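Local coordinates for protein probable branched-chain-amino-acid aminotransferase (Thermotoga maritima MSB8, PDB 3CSW) that probably catalyses the reversible, pyridoxal phosphate-dependent transfer of an amino group between leucine, isoleucine or valine and 2-oxoglutarate, the last step of their biosynthesis, at residues R47-A52 / P273-L278; K99-P104 / L110-P115; L190-L195 / I203-V208. All blocks are in the same frame, centred on the assembly; numbering follows the deposited sequence.

How the contacts relate
Contacts 1 and 2 reach the same antiparallel sheet, where strands 42-49 and 96-102 are neighbours, but use it differently. Contact 2 is a buried hairpin pairing held by four backbone hydrogen bonds, with hydrophobic side chains on both faces. Contact 1 docks the tip of strand 42-49 on helix 262-276 through carbon contacts alone, and runs from a buried aromatic ring to the surface. Contact 3, about 25 Å from contact 2 between centres, belongs to another sheet; polar at its heart, it joins an arginine to a strand carbonyl and a water, while the start of the same helix binds the cofactor phosphate. Contacts 1 and 3 touch where F274, V275 and L278 pack on N207.

Contact 1. Residues R47-A52 / P273-L278; sequences RTYSRA and PFVLNL
Y49 and L276 meet where the end of strand 42-49 faces the C-terminal part of helix 262-276. The closest approach lies near the root of the aromatic side chain: methyl CD2 of L276 stands 3.4 Å from Y49 CB, and continues onto CG. The two side chains run at a slant to one another. L276 CG is turned beside its own backbone N (chi1 -74°), and from there the CD2 branch reaches across to the tyrosine. Further down the ring V275 adds a looser touch, its CG2 4.4 Å from Y49 CE2.

The other side of the tyrosine plane is packed more intricately. R47, two residues earlier and so on the same side of the strand, lays its guanidinium flat beneath Y49, with CE1 3.3 Å above the centre of that group. NE and NH2 of R47 both grip T48 O, each at 2.9 Å; NH2 lies in the carbonyl plane while NE approaches from well above it. This fork fixes the rotation of the guanidinium, and F54 meets the tyrosine edge-to-face.

Beyond Y49 the chain reverses in a type I' beta turn, Y49 to A52, the tight connection of a two-residue beta hairpin, closed by Y49 N to A52 O at 3.0 Å and A52 N to Y49 O at 2.9 Å. S50 and R51 adopt the left-handed backbone conformation that such a turn needs, and E95 accepts the N-H groups of both. Packing thins toward this turn: S50 is exposed, and S50 OG stays 5.7 Å from L276 CD2. L276 is itself exposed although one methyl reaches the tyrosine, whereas V275, compact and apolar, is buried and packs also against F54 and N207.

Contact 2. Residues K99-P104 / L110-P115; sequences KVYLFP and LFVFSP
L110 opens its pairing with Y101 through two backbone bonds: L110 N reaches Y101 O at 2.9 Å, and L110 O receives Y101 N along a nearly straight path (170° at the hydrogen). Its side chain runs alongside that of Y101, CD2 to CD2 at 3.9 Å, while CB meets the edge of the F103 ring at CE2.

F111 turns to the other face of the sheet and sits opposite V100 in a non-hydrogen-bonded pair. With V100 CG1 anti to the backbone N (chi1 -173°), this methyl lies over the F111 ring, 4.2 Å from its centroid, in a CH-pi contact; V100 CG2 comes 3.7 Å from F111 CD2 at the rim. Replacing V100 with an alanine would probably uncover this side of the F111 ring and leave it freer to tilt, since both touching methyls would be gone.

V112 returns to the face of L110 and forms the next hydrogen-bonded pair, with K99: V112 N to K99 O spans 2.9 Å and K99 N to V112 O 3.0 Å. A beta-branched residue suits this strand position, and its CG2 meets the edge of Y101 in the ring plane, at CE2. S114 continues the strand by backbone bonding to R97.

This antiparallel hairpin is central in its sheet, flanked by strands 42-49 and 14-17. Helix 78-89 covers V100 and F111 through F81, V84 and L85. On the other face E35 of the second subunit forms a salt bridge with K99 NZ and a hydrogen bond with Y101 OH, while F31, F34 and L38 of that subunit pack over V112, L110, Y101 and F103.

Contact 3. Residues L190-L195 / I203-V208; sequences LITPSL and ITRENV. With PLP (pyridoxal-5'-phosphate), chain E.
The first half of a beta-alpha-beta unit, strand 189-193 followed by helix 203-214, brings this contact to the phosphate end of the cofactor site. R205 spans the gap from helix to strand. Its CG is anti to the backbone N (chi1 171°) and the chain stays extended to NE, long enough for NH2 to donate to P193 O at 2.9 Å, close to the guanidinium plane. A water at the same flat edge accepts from R205 NE at 3.0 Å and donates to T192 OG1 at 2.6 Å and to P193 O at 2.7 Å; T192 OG1 also hydrogen-bonds V182 O. L195 CD2 rests on one face of the guanidinium, and E221 forms a salt bridge with NH2, probably balancing the buried charge. L190 CD2 and V208 CG1 close the apolar side at 4.3 Å.

The first turn of the helix binds the cofactor phosphate, with E176, T240 and R62 also hydrogen-bonded to the cofactor. I203 N donates to PLP O1P at 2.9 Å; T204 N donates to O2P, and T204 OG1 reaches PLP O2P at 2.7 Å. Backbone N-H groups and a threonine hydroxyl at a helix N-terminus, gripping the phosphate, are typical of the class-IV aminotransferase fold.

Contact 1. Residues R47-A52 / P273-L278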
loop_
_atom_site.group_PDB
_atom_site.type_symbol
_atom_site.label_atom_id
_atom_site.label_comp_id
_atom_site.label_asym_id
_atom_site.label_seq_id
_atom_site.Cartn_x
_atom_site.Cartn_y
_atom_site.Cartn_z
ATOM N N ARG A 47 9.103 -12.794 32.893
ATOM C CA ARG A 47 9.321 -14.072 33.571
ATOM C C ARG A 47 10.427 -13.887 34.593
ATOM O O ARG A 47 11.111 -12.878 34.589
ATOM C CB ARG A 47 9.689 -15.184 32.596
ATOM C CG ARG A 47 11.061 -15.051 31.952
ATOM C CD ARG A 47 11.545 -16.396 31.441
ATOM N NE ARG A 47 11.984 -17.202 32.562
ATOM C CZ ARG A 47 12.341 -18.475 32.481
ATOM N NH1 ARG A 47 12.291 -19.133 31.323
ATOM N NH2 ARG A 47 12.756 -19.092 33.577
ATOM N N THR A 48 10.594 -14.870 35.472
ATOM C CA THR A 48 11.663 -14.854 36.443
ATOM C C THR A 48 12.716 -15.904 36.103
ATOM O O THR A 48 12.434 -16.880 35.416
ATOM C CB THR A 48 11.149 -15.177 37.858
ATOM O OG1 THR A 48 10.536 -16.471 37.838
ATOM C CG2 THR A 48 10.125 -14.127 38.334
ATOM N N TYR A 49 13.937 -15.634 36.566
ATOM C CA TYR A 49 15.022 -16.618 36.659
ATOM C C TYR A 49 15.410 -16.607 38.135
ATOM O O TYR A 49 15.634 -15.540 38.718
ATOM C CB TYR A 49 16.209 -16.274 35.771
ATOM C CG TYR A 49 15.919 -16.406 34.286
ATOM C CD1 TYR A 49 15.856 -17.657 33.661
ATOM C CD2 TYR A 49 15.723 -15.277 33.497
ATOM C CE1 TYR A 49 15.596 -17.772 32.275
ATOM C CE2 TYR A 49 15.459 -15.380 32.120
ATOM C CZ TYR A 49 15.386 -16.619 31.520
ATOM O OH TYR A 49 15.128 -16.675 30.169
ATOM N N SER A 50 15.422 -17.786 38.749
ATOM C CA SER A 50 15.633 -17.923 40.197
ATOM C C SER A 50 14.657 -17.072 40.981
ATOM O O SER A 50 15.004 -16.533 42.041
ATOM C CB SER A 50 17.068 -17.568 40.596
ATOM O OG SER A 50 17.988 -18.449 39.974
ATOM N N ARG A 51 13.442 -16.939 40.450
ATOM C CA ARG A 51 12.379 -16.201 41.111
ATOM C C ARG A 51 12.646 -14.691 41.162
ATOM O O ARG A 51 11.903 -13.947 41.823
ATOM C CB ARG A 51 12.119 -16.802 42.508
ATOM C CG ARG A 51 11.932 -18.344 42.441
ATOM C CD ARG A 51 11.982 -19.055 43.780
ATOM N NE ARG A 51 11.037 -18.492 44.740
ATOM C CZ ARG A 51 11.373 -17.752 45.799
ATOM N NH1 ARG A 51 12.645 -17.453 46.070
ATOM N NH2 ARG A 51 10.418 -17.302 46.605
ATOM N N ALA A 52 13.682 -14.245 40.445
ATOM C CA ALA A 52 13.981 -12.811 40.278
ATOM C C ALA A 52 13.411 -12.317 38.941
ATOM O O ALA A 52 13.668 -12.933 37.900
ATOM C CB ALA A 52 15.482 -12.568 40.320
ATOM N N PRO A 273 22.756 -18.562 30.511
ATOM C CA PRO A 273 23.957 -18.034 31.152
ATOM C C PRO A 273 24.339 -16.627 30.706
ATOM O O PRO A 273 24.774 -15.835 31.527
ATOM C CB PRO A 273 25.059 -19.053 30.795
ATOM C CG PRO A 273 24.510 -19.892 29.751
ATOM C CD PRO A 273 23.018 -19.861 29.873
ATOM N N PHE A 274 24.171 -16.310 29.429
ATOM C CA PHE A 274 24.480 -14.966 28.932
ATOM C C PHE A 274 23.557 -13.897 29.548
ATOM O O PHE A 274 24.020 -12.871 30.028
ATOM C CB PHE A 274 24.404 -14.936 27.402
ATOM C CG PHE A 274 24.635 -13.571 26.802
ATOM C CD1 PHE A 274 25.924 -13.123 26.533
ATOM C CD2 PHE A 274 23.555 -12.734 26.491
ATOM C CE1 PHE A 274 26.137 -11.844 25.971
ATOM C CE2 PHE A 274 23.765 -11.458 25.958
ATOM C CZ PHE A 274 25.061 -11.027 25.680
ATOM N N VAL A 275 22.252 -14.132 29.535
ATOM C CA VAL A 275 21.310 -13.106 30.016
ATOM C C VAL A 275 21.336 -12.960 31.548
ATOM O O VAL A 275 21.126 -11.864 32.073
ATOM C CB VAL A 275 19.871 -13.320 29.466
ATOM C CG1 VAL A 275 19.904 -13.342 27.942
ATOM C CG2 VAL A 275 19.219 -14.602 30.060
ATOM N N LEU A 276 21.613 -14.055 32.252
ATOM C CA LEU A 276 21.729 -14.015 33.691
ATOM C C LEU A 276 22.948 -13.190 34.128
ATOM O O LEU A 276 22.948 -12.643 35.222
ATOM C CB LEU A 276 21.812 -15.425 34.291
ATOM C CG LEU A 276 20.558 -16.297 34.356
ATOM C CD1 LEU A 276 20.949 -17.668 34.918
ATOM C CD2 LEU A 276 19.530 -15.664 35.242
ATOM N N ASN A 277 23.964 -13.056 33.278
ATOM C CA ASN A 277 25.125 -12.262 33.665
ATOM C C ASN A 277 25.275 -10.929 32.934
ATOM O O ASN A 277 26.311 -10.287 33.037
ATOM C CB ASN A 277 26.423 -13.091 33.619
ATOM C CG ASN A 277 27.467 -12.645 34.689
ATOM O OD1 ASN A 277 27.145 -12.018 35.703
ATOM N ND2 ASN A 277 28.710 -12.990 34.451
ATOM N N LEU A 278 24.224 -10.489 32.245
ATOM C CA LEU A 278 24.238 -9.199 31.561
ATOM C C LEU A 278 23.495 -8.221 32.479
ATOM O O LEU A 278 22.298 -8.374 32.696
ATOM C CB LEU A 278 23.589 -9.319 30.177
ATOM C CG LEU A 278 24.044 -8.287 29.147
ATOM C CD1 LEU A 278 25.437 -8.639 28.653
ATOM C CD2 LEU A 278 23.064 -8.207 27.977
#

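Contact 2. Residues K99-P104 / L110-P115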
loop_
_atom_site.group_PDB
_atom_site.type_symbol
_atom_site.label_atom_id
_atom_site.label_comp_id
_atom_site.label_asym_id
_atom_site.label_seq_id
_atom_site.Cartn_x
_atom_site.Cartn_y
_atom_site.Cartn_z
ATOM N N LYS A 99 2.150 -10.854 34.067
ATOM C CA LYS A 99 1.525 -9.924 33.120
ATOM C C LYS A 99 1.224 -8.651 33.883
ATOM O O LYS A 99 0.728 -8.724 35.000
ATOM C CB LYS A 99 0.214 -10.474 32.556
ATOM C CG LYS A 99 0.325 -11.798 31.826
ATOM C CD LYS A 99 -1.058 -12.465 31.659
ATOM C CE LYS A 99 -0.979 -14.013 31.794
ATOM N NZ LYS A 99 -2.281 -14.625 32.215
ATOM N N VAL A 100 1.539 -7.498 33.287
ATOM C CA VAL A 100 1.279 -6.193 33.895
ATOM C C VAL A 100 0.393 -5.366 32.958
ATOM O O VAL A 100 0.761 -5.127 31.808
ATOM C CB VAL A 100 2.582 -5.411 34.204
ATOM C CG1 VAL A 100 2.241 -4.136 35.011
ATOM C CG2 VAL A 100 3.558 -6.300 34.977
ATOM N N TYR A 101 -0.775 -4.954 33.451
ATOM C CA TYR A 101 -1.723 -4.187 32.664
ATOM C C TYR A 101 -1.848 -2.781 33.196
ATOM O O TYR A 101 -2.010 -2.591 34.400
ATOM C CB TYR A 101 -3.099 -4.832 32.713
ATOM C CG TYR A 101 -3.183 -6.242 32.157
ATOM C CD1 TYR A 101 -3.287 -6.475 30.799
ATOM C CD2 TYR A 101 -3.229 -7.342 33.008
ATOM C CE1 TYR A 101 -3.401 -7.775 30.300
ATOM C CE2 TYR A 101 -3.330 -8.634 32.524
ATOM C CZ TYR A 101 -3.422 -8.843 31.174
ATOM O OH TYR A 101 -3.533 -10.123 30.714
ATOM N N LEU A 102 -1.812 -1.801 32.302
ATOM C CA LEU A 102 -1.998 -0.416 32.682
ATOM C C LEU A 102 -3.311 0.054 32.055
ATOM O O LEU A 102 -3.521 -0.088 30.848
ATOM C CB LEU A 102 -0.798 0.404 32.223
ATOM C CG LEU A 102 -0.809 1.909 32.478
ATOM C CD1 LEU A 102 -0.799 2.225 33.977
ATOM C CD2 LEU A 102 0.384 2.539 31.756
ATOM N N PHE A 103 -4.202 0.587 32.884
ATOM C CA PHE A 103 -5.559 0.913 32.450
ATOM C C PHE A 103 -5.775 2.364 32.071
ATOM O O PHE A 103 -5.212 3.269 32.698
ATOM C CB PHE A 103 -6.607 0.451 33.477
ATOM C CG PHE A 103 -6.730 -1.035 33.548
ATOM C CD1 PHE A 103 -7.373 -1.732 32.541
ATOM C CD2 PHE A 103 -6.147 -1.744 34.580
ATOM C CE1 PHE A 103 -7.451 -3.107 32.582
ATOM C CE2 PHE A 103 -6.228 -3.114 34.626
ATOM C CZ PHE A 103 -6.877 -3.798 33.623
ATOM N N PRO A 104 -6.644 2.567 31.046
ATOM C CA PRO A 104 -6.885 3.842 30.367
ATOM C C PRO A 104 -7.488 4.889 31.273
ATOM O O PRO A 104 -8.452 4.602 32.002
ATOM C CB PRO A 104 -7.878 3.489 29.246
ATOM C CG PRO A 104 -8.472 2.162 29.612
ATOM C CD PRO A 104 -7.501 1.480 30.505
ATOM N N LEU A 110 -2.470 -3.538 37.150
ATOM C CA LEU A 110 -2.828 -4.882 37.598
ATOM C C LEU A 110 -1.703 -5.833 37.249
ATOM O O LEU A 110 -1.293 -5.898 36.092
ATOM C CB LEU A 110 -4.115 -5.365 36.928
ATOM C CG LEU A 110 -4.534 -6.838 37.065
ATOM C CD1 LEU A 110 -4.963 -7.138 38.475
ATOM C CD2 LEU A 110 -5.658 -7.140 36.081
ATOM N N PHE A 111 -1.213 -6.572 38.248
ATOM C CA PHE A 111 -0.182 -7.591 38.025
ATOM C C PHE A 111 -0.850 -8.947 38.170
ATOM O O PHE A 111 -1.681 -9.121 39.067
ATOM C CB PHE A 111 0.928 -7.502 39.061
ATOM C CG PHE A 111 1.712 -6.206 39.057
ATOM C CD1 PHE A 111 1.172 -5.041 39.598
ATOM C CD2 PHE A 111 3.032 -6.182 38.610
ATOM C CE1 PHE A 111 1.923 -3.857 39.659
ATOM C CE2 PHE A 111 3.787 -5.001 38.674
ATOM C CZ PHE A 111 3.228 -3.841 39.190
ATOM N N VAL A 112 -0.509 -9.892 37.300
ATOM C CA VAL A 112 -1.033 -11.254 37.389
ATOM C C VAL A 112 0.178 -12.187 37.437
ATOM O O VAL A 112 1.016 -12.161 36.539
ATOM C CB VAL A 112 -1.962 -11.631 36.192
ATOM C CG1 VAL A 112 -2.613 -12.987 36.420
ATOM C CG2 VAL A 112 -3.031 -10.578 35.965
ATOM N N PHE A 113 0.283 -12.978 38.505
ATOM C CA PHE A 113 1.386 -13.934 38.672
ATOM C C PHE A 113 0.871 -15.362 38.553
ATOM O O PHE A 113 -0.093 -15.706 39.215
ATOM C CB PHE A 113 2.023 -13.778 40.046
ATOM C CG PHE A 113 2.624 -12.419 40.307
ATOM C CD1 PHE A 113 1.840 -11.377 40.776
ATOM C CD2 PHE A 113 3.990 -12.208 40.162
ATOM C CE1 PHE A 113 2.392 -10.147 41.058
ATOM C CE2 PHE A 113 4.552 -10.966 40.437
ATOM C CZ PHE A 113 3.751 -9.933 40.885
ATOM N N SER A 114 1.501 -16.177 37.712
ATOM C CA SER A 114 1.128 -17.587 37.574
ATOM C C SER A 114 2.349 -18.452 37.304
ATOM O O SER A 114 3.349 -17.973 36.793
ATOM C CB SER A 114 0.087 -17.788 36.467
ATOM O OG SER A 114 0.588 -17.448 35.193
ATOM N N PRO A 115 2.285 -19.734 37.658
ATOM C CA PRO A 115 3.483 -20.551 37.480
ATOM C C PRO A 115 3.900 -20.621 36.028
ATOM O O PRO A 115 3.042 -20.760 35.169
ATOM C CB PRO A 115 3.040 -21.930 37.982
ATOM C CG PRO A 115 1.915 -21.643 38.918
ATOM C CD PRO A 115 1.186 -20.507 38.254
#

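Contact 3. Residues L190-L195 / I203-V208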
loop_
_atom_site.group_PDB
_atom_site.type_symbol
_atom_site.label_atom_id
_atom_site.label_comp_id
_atom_site.label_asym_id
_atom_site.label_seq_id
_atom_site.Cartn_x
_atom_site.Cartn_y
_atom_site.Cartn_z
ATOM N N LEU A 190 23.201 -14.880 10.980
ATOM C CA LEU A 190 21.949 -14.740 11.710
ATOM C C LEU A 190 21.234 -13.469 11.178
ATOM O O LEU A 190 21.794 -12.377 11.205
ATOM C CB LEU A 190 22.191 -14.650 13.230
ATOM C CG LEU A 190 20.926 -14.575 14.099
ATOM C CD1 LEU A 190 20.125 -15.840 13.970
ATOM C CD2 LEU A 190 21.245 -14.277 15.553
ATOM N N ILE A 191 20.010 -13.646 10.671
ATOM C CA ILE A 191 19.250 -12.597 9.997
ATOM C C ILE A 191 17.898 -12.424 10.698
ATOM O O ILE A 191 17.243 -13.401 11.033
ATOM C CB ILE A 191 19.042 -12.946 8.487
ATOM C CG1 ILE A 191 20.392 -13.118 7.767
ATOM C CG2 ILE A 191 18.176 -11.889 7.805
ATOM C CD1 ILE A 191 20.303 -13.968 6.516
ATOM N N THR A 192 17.516 -11.175 10.971
ATOM C CA THR A 192 16.262 -10.865 11.639
ATOM C C THR A 192 15.667 -9.562 11.080
ATOM O O THR A 192 16.411 -8.636 10.714
ATOM C CB THR A 192 16.424 -10.793 13.187
ATOM O OG1 THR A 192 15.148 -10.930 13.832
ATOM C CG2 THR A 192 17.089 -9.514 13.631
ATOM N N PRO A 193 14.318 -9.505 10.962
ATOM C CA PRO A 193 13.700 -8.245 10.559
ATOM C C PRO A 193 14.146 -7.024 11.389
ATOM O O PRO A 193 14.183 -7.071 12.627
ATOM C CB PRO A 193 12.200 -8.523 10.730
ATOM C CG PRO A 193 12.084 -10.016 10.424
ATOM C CD PRO A 193 13.322 -10.586 11.089
ATOM N N SER A 194 14.484 -5.960 10.674
ATOM C CA SER A 194 14.805 -4.665 11.246
ATOM C C SER A 194 13.561 -4.065 11.887
ATOM O O SER A 194 12.439 -4.412 11.518
ATOM C CB SER A 194 15.302 -3.755 10.135
ATOM O OG SER A 194 14.390 -3.768 9.047
ATOM N N LEU A 195 13.760 -3.172 12.860
ATOM C CA LEU A 195 12.637 -2.490 13.512
ATOM C C LEU A 195 11.802 -1.681 12.515
ATOM O O LEU A 195 10.601 -1.521 12.715
ATOM C CB LEU A 195 13.115 -1.583 14.659
ATOM C CG LEU A 195 13.873 -2.308 15.775
ATOM C CD1 LEU A 195 14.367 -1.272 16.790
ATOM C CD2 LEU A 195 13.050 -3.411 16.466
ATOM N N ILE A 203 12.462 -7.824 23.833
ATOM C CA ILE A 203 13.587 -7.900 24.771
ATOM C C ILE A 203 14.410 -9.199 24.613
ATOM O O ILE A 203 15.627 -9.171 24.802
ATOM C CB ILE A 203 13.096 -7.707 26.231
ATOM C CG1 ILE A 203 12.578 -6.265 26.366
ATOM C CG2 ILE A 203 14.214 -8.102 27.260
ATOM C CD1 ILE A 203 11.857 -5.946 27.630
ATOM N N THR A 204 13.764 -10.316 24.257
ATOM C CA THR A 204 14.495 -11.574 23.958
ATOM C C THR A 204 15.308 -11.428 22.673
ATOM O O THR A 204 16.465 -11.818 22.603
ATOM C CB THR A 204 13.549 -12.801 23.813
ATOM O OG1 THR A 204 12.522 -12.741 24.803
ATOM C CG2 THR A 204 14.326 -14.139 23.944
ATOM N N ARG A 205 14.670 -10.871 21.649
ATOM C CA ARG A 205 15.338 -10.530 20.390
ATOM C C ARG A 205 16.628 -9.722 20.607
ATOM O O ARG A 205 17.662 -10.046 20.076
ATOM C CB ARG A 205 14.341 -9.749 19.523
ATOM C CG ARG A 205 14.891 -9.101 18.252
ATOM C CD ARG A 205 13.916 -8.099 17.695
ATOM N NE ARG A 205 14.377 -7.588 16.416
ATOM C CZ ARG A 205 15.215 -6.563 16.278
ATOM N NH1 ARG A 205 15.683 -5.916 17.344
ATOM N NH2 ARG A 205 15.571 -6.177 15.065
ATOM N N GLU A 206 16.534 -8.644 21.357
ATOM C CA GLU A 206 17.642 -7.771 21.659
ATOM C C GLU A 206 18.796 -8.552 22.284
ATOM O O GLU A 206 19.935 -8.420 21.840
ATOM C CB GLU A 206 17.117 -6.684 22.606
ATOM C CG GLU A 206 18.073 -5.674 23.213
ATOM C CD GLU A 206 17.372 -4.960 24.411
ATOM O OE1 GLU A 206 16.381 -4.200 24.212
ATOM O OE2 GLU A 206 17.771 -5.228 25.559
ATOM N N ASN A 207 18.487 -9.365 23.299
ATOM C CA ASN A 207 19.472 -10.208 23.981
ATOM C C ASN A 207 20.131 -11.236 23.086
ATOM O O ASN A 207 21.339 -11.489 23.217
ATOM C CB ASN A 207 18.847 -10.903 25.190
ATOM C CG ASN A 207 18.825 -10.010 26.422
ATOM O OD1 ASN A 207 19.873 -9.621 26.940
ATOM N ND2 ASN A 207 17.640 -9.719 26.915
ATOM N N VAL A 208 19.346 -11.820 22.173
ATOM C CA VAL A 208 19.863 -12.811 21.226
ATOM C C VAL A 208 20.829 -12.157 20.234
ATOM O O VAL A 208 21.839 -12.754 19.908
ATOM C CB VAL A 208 18.714 -13.565 20.506
ATOM C CG1 VAL A 208 19.229 -14.416 19.330
ATOM C CG2 VAL A 208 17.949 -14.432 21.540
HETATM N N1 PLP E . 6.057 -9.739 18.974
HETATM C C2 PLP E . 4.795 -9.549 19.528
HETATM C C2A PLP E . 3.677 -9.185 18.601
HETATM C C3 PLP E . 4.605 -9.705 20.918
HETATM O O3 PLP E . 3.352 -9.606 21.476
HETATM C C4 PLP E . 5.706 -10.052 21.739
HETATM C C4A PLP E . 5.519 -10.288 23.212
HETATM O O4A PLP E . 5.115 -11.393 23.620
HETATM C C5 PLP E . 6.969 -10.245 21.154
HETATM C C6 PLP E . 7.129 -10.075 19.777
HETATM C C5A PLP E . 8.120 -10.833 21.937
HETATM O O4P PLP E . 8.772 -9.820 22.690
HETATM P P PLP E . 9.611 -10.141 24.052
HETATM O O1P PLP E . 9.926 -8.824 24.789
HETATM O O2P PLP E . 10.895 -10.833 23.693
HETATM O O3P PLP E . 8.711 -11.049 24.881
HETATM O O HOH W 1 13.235 -9.130 14.134
#